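Local coordinates for probable leucine/isoleucine/valine-binding protein (Rhodopirellula baltica, PDB 4KV7) that probably binds leucine, isoleucine, valine or a related small ligand in the periplasm, at residues Y68-T81 with P96-T110. The protein carries 1 engineered substitution. Numbering follows the deposited sequence.
Sequences YEPARTAPNMHRLT and PTAITAIPIAQQTKT. With FMT (formic acid), chain B.
Two neighbouring, nearly parallel helices of the periplasmic binding protein fold, 70-81 and 96-107, pack side by side here, their axes 8.5 Å apart and crossing at -25°. I104 is the knob in a hole formed by A74, M77, H78 and T81. Its CD1 lies over one face of the H78 imidazole, 3.9 Å from the ring centroid, a CH-pi contact, while Q107 NE2 approaches that ring at its edge. M77, a selenomethionine, bends at chi2 and chi3 (-69° and -59°), folding its chain along A101: CG rests 3.7 Å from A101 CB, and CE touches the A101 carbonyl oxygen. At the N-terminal ends the helices come closer; P70 CG packs against P96 CB at 3.8 Å, and T97 turns its methyl CG2 to T73 OG1, 3.2 Å away, whereas T97 OG1 bonds back to V93 O and T73 OG1 to D66. T81 closes the other end with CG2 3.5 Å from T108 OG1. Its own hydroxyl, OG1, donates to M77 O (2.8 Å) from the opposite face of that carbonyl to the T81 amide. Beside the first turns, Y68 OH donates to O2 of a formic acid at 2.6 Å, in the plane of the ring; T95 and Y138 also hold this molecule, probably from the crystallisation liquor. Van der Waals contacts thus join the helices, several of them carbon against a hydroxyl or carbonyl oxygen; with T73 and T97 satisfied by residues preceding their helices and T81 within its own, the interface needs no polar pairing from these hydroxyls.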
ATOM      1  N   TYR A  68       3.197   4.158 -12.777  1.00  9.83           N
ATOM      2  CA  TYR A  68       3.141   5.089 -11.643  1.00  9.25           C
ATOM      3  C   TYR A  68       3.222   6.534 -12.145  1.00 10.05           C
ATOM      4  O   TYR A  68       3.868   7.398 -11.542  1.00 10.49           O
ATOM      5  CB  TYR A  68       4.221   4.746 -10.606  1.00 10.21           C
ATOM      6  CG  TYR A  68       4.156   5.451  -9.255  1.00  8.62           C
ATOM      7  CD1 TYR A  68       2.951   5.713  -8.605  1.00  8.89           C
ATOM      8  CD2 TYR A  68       5.334   5.818  -8.615  1.00  8.57           C
ATOM      9  CE1 TYR A  68       2.931   6.332  -7.360  1.00  9.18           C
ATOM     10  CE2 TYR A  68       5.324   6.419  -7.372  1.00  8.86           C
ATOM     11  CZ  TYR A  68       4.121   6.684  -6.750  1.00  8.12           C
ATOM     12  OH  TYR A  68       4.139   7.296  -5.529  1.00  9.07           O
ATOM     13  N   GLU A  69       2.522   6.797 -13.245  1.00  9.96           N
ATOM     14  CA  GLU A  69       2.424   8.134 -13.814  1.00 10.28           C
ATOM     15  C   GLU A  69       0.976   8.512 -14.103  1.00 10.64           C
ATOM     16  O   GLU A  69       0.316   7.878 -14.933  1.00 10.91           O
ATOM     17  CB  GLU A  69       3.270   8.238 -15.085  1.00 12.19           C
ATOM     18  CG  GLU A  69       4.765   8.260 -14.803  1.00 12.56           C
ATOM     19  CD  GLU A  69       5.207   9.487 -14.011  1.00 14.38           C
ATOM     20  OE1 GLU A  69       4.447  10.480 -13.911  1.00 13.39           O
ATOM     21  OE2 GLU A  69       6.335   9.466 -13.476  1.00 21.99           O
ATOM     22  N   PRO A  70       0.480   9.567 -13.437  1.00 11.31           N
ATOM     23  CA  PRO A  70      -0.917   9.984 -13.625  1.00 12.82           C
ATOM     24  C   PRO A  70      -1.301  10.277 -15.077  1.00 12.58           C
ATOM     25  O   PRO A  70      -2.462  10.081 -15.431  1.00 13.90           O
ATOM     26  CB  PRO A  70      -1.019  11.251 -12.773  1.00 14.05           C
ATOM     27  CG  PRO A  70      -0.027  11.032 -11.683  1.00 13.38           C
ATOM     28  CD  PRO A  70       1.127  10.303 -12.333  1.00 11.64           C
ATOM     29  N   ALA A  71      -0.357  10.724 -15.900  1.00 12.66           N
ATOM     30  CA  ALA A  71      -0.640  10.970 -17.311  1.00 14.88           C
ATOM     31  C   ALA A  71      -1.097   9.703 -18.029  1.00 14.16           C
ATOM     32  O   ALA A  71      -1.836   9.777 -19.014  1.00 16.13           O
ATOM     33  CB  ALA A  71       0.572  11.573 -18.019  1.00 15.63           C
ATOM     34  N   ARG A  72      -0.643   8.547 -17.556  1.00 13.27           N
ATOM     35  CA  ARG A  72      -1.074   7.279 -18.119  1.00 12.66           C
ATOM     36  C   ARG A  72      -2.286   6.707 -17.403  1.00 11.66           C
ATOM     37  O   ARG A  72      -3.080   5.984 -18.005  1.00 12.91           O
ATOM     38  CB  ARG A  72       0.081   6.277 -18.143  1.00 13.18           C
ATOM     39  CG  ARG A  72       1.195   6.716 -19.081  1.00 14.22           C
ATOM     40  CD  ARG A  72       2.492   5.976 -18.829  1.00 16.46           C
ATOM     41  NE  ARG A  72       2.385   4.553 -19.133  1.00 16.94           N
ATOM     42  CZ  ARG A  72       3.368   3.678 -18.939  1.00 18.84           C
ATOM     43  NH1 ARG A  72       4.525   4.078 -18.422  1.00 17.19           N
ATOM     44  NH2 ARG A  72       3.191   2.404 -19.248  1.00 21.89           N
ATOM     45  N   THR A  73      -2.436   7.039 -16.121  1.00 11.98           N
ATOM     46  CA  THR A  73      -3.583   6.586 -15.349  1.00 11.04           C
ATOM     47  C   THR A  73      -4.893   7.048 -15.966  1.00 11.68           C
ATOM     48  O   THR A  73      -5.839   6.277 -16.050  1.00 12.57           O
ATOM     49  CB  THR A  73      -3.517   7.100 -13.904  1.00 11.53           C
ATOM     50  OG1 THR A  73      -2.251   6.758 -13.328  1.00 11.48           O
ATOM     51  CG2 THR A  73      -4.637   6.500 -13.050  1.00 12.17           C
ATOM     52  N   ALA A  74      -4.958   8.303 -16.394  1.00 12.17           N
ATOM     53  CA  ALA A  74      -6.213   8.842 -16.903  1.00 13.84           C
ATOM     54  C   ALA A  74      -6.765   8.065 -18.109  1.00 14.50           C
ATOM     55  O   ALA A  74      -7.902   7.589 -18.048  1.00 14.31           O
ATOM     56  CB  ALA A  74      -6.099  10.347 -17.187  1.00 16.39           C
ATOM     57  N   PRO A  75      -5.980   7.908 -19.195  1.00 14.16           N
ATOM     58  CA  PRO A  75      -6.574   7.145 -20.301  1.00 14.84           C
ATOM     59  C   PRO A  75      -6.853   5.683 -19.931  1.00 14.23           C
ATOM     60  O   PRO A  75      -7.825   5.115 -20.425  1.00 14.17           O
ATOM     61  CB  PRO A  75      -5.525   7.249 -21.422  1.00 15.96           C
ATOM     62  CG  PRO A  75      -4.256   7.644 -20.739  1.00 17.38           C
ATOM     63  CD  PRO A  75      -4.656   8.451 -19.545  1.00 15.85           C
ATOM     64  N   ASN A  76      -6.037   5.089 -19.065  1.00 12.93           N
ATOM     65  CA  ASN A  76      -6.301   3.722 -18.630  1.00 13.21           C
ATOM     66  C   ASN A  76      -7.656   3.627 -17.935  1.00 13.46           C
ATOM     67  O   ASN A  76      -8.424   2.703 -18.182  1.00 13.77           O
ATOM     68  CB  ASN A  76      -5.226   3.242 -17.654  1.00 12.10           C
ATOM     69  CG  ASN A  76      -3.908   2.907 -18.323  1.00 11.84           C
ATOM     70  OD1 ASN A  76      -3.780   2.964 -19.534  1.00 13.27           O
ATOM     71  ND2 ASN A  76      -2.918   2.544 -17.520  1.00 11.76           N
HETATM   72  N   MSE A  77      -7.945   4.592 -17.063  1.00 12.86           N
HETATM   73  CA  MSE A  77      -9.188   4.580 -16.303  1.00 12.10           C
HETATM   74  C   MSE A  77     -10.394   4.795 -17.207  1.00 14.61           C
HETATM   75  O   MSE A  77     -11.448   4.198 -16.997  1.00 14.32           O
HETATM   76  CB  MSE A  77      -9.156   5.622 -15.189  1.00 13.17           C
HETATM   77  CG  MSE A  77      -8.208   5.246 -14.044  1.00 14.45           C
HETATM   78 SE   MSE A  77      -8.828   3.714 -13.000  0.68 12.85          SE
HETATM   79  CE  MSE A  77     -10.553   4.507 -12.446  1.00 14.13           C
ATOM     80  N   HIS A  78     -10.247   5.651 -18.211  1.00 14.40           N
ATOM     81  CA  HIS A  78     -11.325   5.834 -19.171  1.00 16.07           C
ATOM     82  C   HIS A  78     -11.606   4.524 -19.908  1.00 15.23           C
ATOM     83  O   HIS A  78     -12.760   4.149 -20.082  1.00 16.93           O
ATOM     84  CB  HIS A  78     -11.014   6.974 -20.142  1.00 17.55           C
ATOM     85  CG  HIS A  78     -11.173   8.334 -19.533  1.00 18.50           C
ATOM     86  ND1 HIS A  78     -12.380   8.791 -19.049  1.00 24.45           N
ATOM     87  CD2 HIS A  78     -10.281   9.328 -19.319  1.00 21.61           C
ATOM     88  CE1 HIS A  78     -12.224  10.010 -18.565  1.00 23.95           C
ATOM     89  NE2 HIS A  78     -10.962  10.364 -18.724  1.00 21.73           N
ATOM     90  N   ARG A  79     -10.555   3.815 -20.307  1.00 14.23           N
ATOM     91  CA  ARG A  79     -10.743   2.550 -21.011  1.00 15.78           C
ATOM     92  C   ARG A  79     -11.383   1.493 -20.111  1.00 14.47           C
ATOM     93  O   ARG A  79     -12.287   0.771 -20.540  1.00 15.94           O
ATOM     94  CB  ARG A  79      -9.422   2.044 -21.608  1.00 17.91           C
ATOM     95  CG  ARG A  79      -8.874   2.915 -22.739  1.00 20.75           C
ATOM     96  CD  ARG A  79      -8.119   2.109 -23.800  1.00 25.14           C
ATOM     97  NE  ARG A  79      -7.031   1.314 -23.231  1.00 24.36           N
ATOM     98  CZ  ARG A  79      -5.805   1.771 -22.997  1.00 30.27           C
ATOM     99  NH1 ARG A  79      -5.502   3.035 -23.267  1.00 31.03           N
ATOM    100  NH2 ARG A  79      -4.883   0.968 -22.482  1.00 28.51           N
ATOM    101  N   LEU A  80     -10.935   1.413 -18.862  1.00 14.00           N
ATOM    102  CA  LEU A  80     -11.464   0.421 -17.933  1.00 14.59           C
ATOM    103  C   LEU A  80     -12.943   0.654 -17.644  1.00 14.30           C
ATOM    104  O   LEU A  80     -13.729  -0.292 -17.601  1.00 15.53           O
ATOM    105  CB  LEU A  80     -10.670   0.423 -16.621  1.00 12.67           C
ATOM    106  CG  LEU A  80      -9.236  -0.094 -16.732  1.00 12.57           C
ATOM    107  CD1 LEU A  80      -8.484   0.213 -15.452  1.00 14.27           C
ATOM    108  CD2 LEU A  80      -9.235  -1.582 -17.022  1.00 14.87           C
ATOM    109  N   THR A  81     -13.327   1.912 -17.451  1.00 14.55           N
ATOM    110  CA  THR A  81     -14.703   2.224 -17.065  1.00 14.98           C
ATOM    111  C   THR A  81     -15.647   2.313 -18.264  1.00 18.74           C
ATOM    112  O   THR A  81     -16.836   2.014 -18.147  1.00 19.51           O
ATOM    113  CB  THR A  81     -14.797   3.526 -16.245  1.00 17.52           C
ATOM    114  OG1 THR A  81     -14.234   4.611 -16.994  1.00 17.31           O
ATOM    115  CG2 THR A  81     -14.056   3.378 -14.923  1.00 16.07           C
ATOM    116  N   PRO A  96      -0.645  10.106  -6.348  1.00  8.72           N
ATOM    117  CA  PRO A  96      -0.953  11.015  -7.459  1.00 10.44           C
ATOM    118  C   PRO A  96      -1.757  10.328  -8.571  1.00  9.58           C
ATOM    119  O   PRO A  96      -2.578  10.977  -9.228  1.00 11.34           O
ATOM    120  CB  PRO A  96       0.434  11.451  -7.957  1.00 11.30           C
ATOM    121  CG  PRO A  96       1.392  10.404  -7.414  1.00 10.00           C
ATOM    122  CD  PRO A  96       0.808  10.004  -6.109  1.00 10.03           C
ATOM    123  N   THR A  97      -1.533   9.034  -8.762  1.00  9.38           N
ATOM    124  CA  THR A  97      -2.329   8.250  -9.700  1.00  9.81           C
ATOM    125  C   THR A  97      -3.792   8.155  -9.226  1.00 10.13           C
ATOM    126  O   THR A  97      -4.715   8.421 -10.004  1.00 11.05           O
ATOM    127  CB  THR A  97      -1.723   6.873  -9.879  1.00  9.36           C
ATOM    128  OG1 THR A  97      -1.473   6.353  -8.569  1.00 10.00           O
ATOM    129  CG2 THR A  97      -0.408   6.941 -10.667  1.00 10.91           C
ATOM    130  N   ALA A  98      -4.025   7.810  -7.960  1.00  9.25           N
ATOM    131  CA  ALA A  98      -5.393   7.752  -7.432  1.00 10.44           C
ATOM    132  C   ALA A  98      -6.106   9.093  -7.559  1.00 10.06           C
ATOM    133  O   ALA A  98      -7.301   9.144  -7.847  1.00 11.36           O
ATOM    134  CB  ALA A  98      -5.406   7.290  -5.980  1.00  9.98           C
ATOM    135  N   ILE A  99      -5.390  10.184  -7.333  1.00 10.19           N
ATOM    136  CA  ILE A  99      -6.016  11.494  -7.394  1.00 11.36           C
ATOM    137  C   ILE A  99      -6.547  11.782  -8.810  1.00 11.14           C
ATOM    138  O   ILE A  99      -7.608  12.393  -8.980  1.00 12.62           O
ATOM    139  CB  ILE A  99      -5.070  12.568  -6.836  1.00 12.30           C
ATOM    140  CG1 ILE A  99      -4.997  12.423  -5.310  1.00 12.78           C
ATOM    141  CG2 ILE A  99      -5.529  13.960  -7.235  1.00 14.79           C
ATOM    142  CD1 ILE A  99      -3.864  13.186  -4.661  1.00 14.67           C
ATOM    143  N   THR A 100      -5.827  11.308  -9.823  1.00 11.66           N
ATOM    144  CA  THR A 100      -6.300  11.351 -11.205  1.00 12.74           C
ATOM    145  C   THR A 100      -7.425  10.337 -11.480  1.00 12.39           C
ATOM    146  O   THR A 100      -8.389  10.632 -12.201  1.00 13.25           O
ATOM    147  CB  THR A 100      -5.116  11.108 -12.157  1.00 14.05           C
ATOM    148  OG1 THR A 100      -4.170  12.176 -12.002  1.00 15.43           O
ATOM    149  CG2 THR A 100      -5.570  11.015 -13.611  1.00 16.11           C
ATOM    150  N   ALA A 101      -7.307   9.145 -10.906  1.00 11.96           N
ATOM    151  CA  ALA A 101      -8.231   8.064 -11.204  1.00 11.74           C
ATOM    152  C   ALA A 101      -9.605   8.240 -10.575  1.00 11.80           C
ATOM    153  O   ALA A 101     -10.624   7.903 -11.182  1.00 13.14           O
ATOM    154  CB  ALA A 101      -7.635   6.759 -10.755  1.00 12.17           C
ATOM    155  N   ILE A 102      -9.633   8.729  -9.342  1.00 12.65           N
ATOM    156  CA  ILE A 102     -10.864   8.766  -8.564  1.00 13.51           C
ATOM    157  C   ILE A 102     -12.028   9.535  -9.206  1.00 13.98           C
ATOM    158  O   ILE A 102     -13.151   9.032  -9.209  1.00 14.68           O
ATOM    159  CB  ILE A 102     -10.588   9.190  -7.107  1.00 13.55           C
ATOM    160  CG1 ILE A 102      -9.900   8.032  -6.377  1.00 14.27           C
ATOM    161  CG2 ILE A 102     -11.875   9.570  -6.396  1.00 15.37           C
ATOM    162  CD1 ILE A 102      -9.270   8.415  -5.051  1.00 17.64           C
ATOM    163  N   PRO A 103     -11.781  10.735  -9.776  1.00 13.21           N
ATOM    164  CA  PRO A 103     -12.918  11.417 -10.409  1.00 16.21           C
ATOM    165  C   PRO A 103     -13.542  10.609 -11.548  1.00 15.46           C
ATOM    166  O   PRO A 103     -14.740  10.725 -11.797  1.00 17.55           O
ATOM    167  CB  PRO A 103     -12.296  12.706 -10.949  1.00 17.28           C
ATOM    168  CG  PRO A 103     -11.125  12.955 -10.049  1.00 17.93           C
ATOM    169  CD  PRO A 103     -10.586  11.602  -9.716  1.00 15.46           C
ATOM    170  N   ILE A 104     -12.737   9.805 -12.231  1.00 15.56           N
ATOM    171  CA  ILE A 104     -13.239   8.982 -13.324  1.00 15.71           C
ATOM    172  C   ILE A 104     -14.087   7.834 -12.771  1.00 15.76           C
ATOM    173  O   ILE A 104     -15.160   7.537 -13.294  1.00 16.63           O
ATOM    174  CB  ILE A 104     -12.084   8.480 -14.212  1.00 16.55           C
ATOM    175  CG1 ILE A 104     -11.337   9.680 -14.806  1.00 17.56           C
ATOM    176  CG2 ILE A 104     -12.616   7.581 -15.318  1.00 16.97           C
ATOM    177  CD1 ILE A 104      -9.995   9.350 -15.436  1.00 19.11           C
ATOM    178  N   ALA A 105     -13.624   7.211 -11.692  1.00 14.89           N
ATOM    179  CA  ALA A 105     -14.413   6.189 -11.010  1.00 15.68           C
ATOM    180  C   ALA A 105     -15.722   6.776 -10.490  1.00 16.82           C
ATOM    181  O   ALA A 105     -16.787   6.178 -10.658  1.00 16.61           O
ATOM    182  CB  ALA A 105     -13.615   5.557  -9.882  1.00 16.55           C
ATOM    183  N   GLN A 106     -15.654   7.955  -9.881  1.00 15.84           N
ATOM    184  CA  GLN A 106     -16.848   8.598  -9.345  0.55 17.61           C
ATOM    185  C   GLN A 106     -17.877   8.918 -10.419  1.00 19.34           C
ATOM    186  O   GLN A 106     -19.066   8.639 -10.253  1.00 18.97           O
ATOM    187  CB  GLN A 106     -16.476   9.869  -8.589  0.55 18.25           C
ATOM    188  CG  GLN A 106     -15.765   9.598  -7.283  0.55 18.50           C
ATOM    189  CD  GLN A 106     -15.232  10.859  -6.655  0.55 19.34           C
ATOM    190  OE1 GLN A 106     -15.038  11.867  -7.328  0.55 24.19           O
ATOM    191  NE2 GLN A 106     -14.990  10.810  -5.362  0.55 25.83           N
ATOM    192  N   GLN A 107     -17.428   9.499 -11.529  1.00 17.96           N
ATOM    193  CA  GLN A 107     -18.366   9.899 -12.571  1.00 19.25           C
ATOM    194  C   GLN A 107     -19.018   8.706 -13.261  1.00 19.11           C
ATOM    195  O   GLN A 107     -20.128   8.815 -13.765  1.00 21.39           O
ATOM    196  CB  GLN A 107     -17.742  10.887 -13.567  1.00 23.76           C
ATOM    197  CG  GLN A 107     -16.550  10.396 -14.358  1.00 32.39           C
ATOM    198  CD  GLN A 107     -15.679  11.552 -14.838  1.00 35.76           C
ATOM    199  OE1 GLN A 107     -15.705  12.641 -14.263  1.00 41.34           O
ATOM    200  NE2 GLN A 107     -14.904  11.318 -15.893  1.00 35.44           N
ATOM    201  N   THR A 108     -18.344   7.561 -13.240  1.00 18.84           N
ATOM    202  CA  THR A 108     -18.907   6.348 -13.822  1.00 18.47           C
ATOM    203  C   THR A 108     -19.526   5.435 -12.765  1.00 18.44           C
ATOM    204  O   THR A 108     -19.991   4.338 -13.084  1.00 18.01           O
ATOM    205  CB  THR A 108     -17.858   5.559 -14.622  1.00 19.37           C
ATOM    206  OG1 THR A 108     -16.769   5.204 -13.763  1.00 18.27           O
ATOM    207  CG2 THR A 108     -17.334   6.393 -15.784  1.00 22.30           C
ATOM    208  N   LYS A 109     -19.531   5.903 -11.518  1.00 18.98           N
ATOM    209  CA  LYS A 109     -20.092   5.155 -10.389  1.00 18.64           C
ATOM    210  C   LYS A 109     -19.455   3.770 -10.245  1.00 17.98           C
ATOM    211  O   LYS A 109     -20.130   2.782  -9.956  1.00 18.30           O
ATOM    212  CB  LYS A 109     -21.620   5.080 -10.493  1.00 20.34           C
ATOM    213  CG  LYS A 109     -22.261   6.453 -10.509  1.00 21.47           C
ATOM    214  CD  LYS A 109     -23.774   6.373 -10.452  1.00 27.04           C
ATOM    215  CE  LYS A 109     -24.398   7.763 -10.528  1.00 30.44           C
ATOM    216  NZ  LYS A 109     -24.089   8.589  -9.327  1.00 34.97           N
ATOM    217  N   THR A 110     -18.146   3.720 -10.452  1.00 14.88           N
ATOM    218  CA  THR A 110     -17.396   2.474 -10.391  1.00 13.79           C
ATOM    219  C   THR A 110     -16.670   2.387  -9.055  1.00 13.64           C
ATOM    220  O   THR A 110     -15.869   3.264  -8.740  1.00 13.65           O
ATOM    221  CB  THR A 110     -16.334   2.421 -11.509  1.00 14.54           C
ATOM    222  OG1 THR A 110     -16.953   2.604 -12.789  1.00 15.70           O
ATOM    223  CG2 THR A 110     -15.593   1.092 -11.496  1.00 14.46           C
TER
HETATM  224  C   FMT B 501       1.954   6.627  -2.955  1.00  7.70           C
HETATM  225  O1  FMT B 501       1.002   6.582  -2.163  1.00  8.08           O
HETATM  226  O2  FMT B 501       1.935   7.171  -4.067  1.00  8.33           O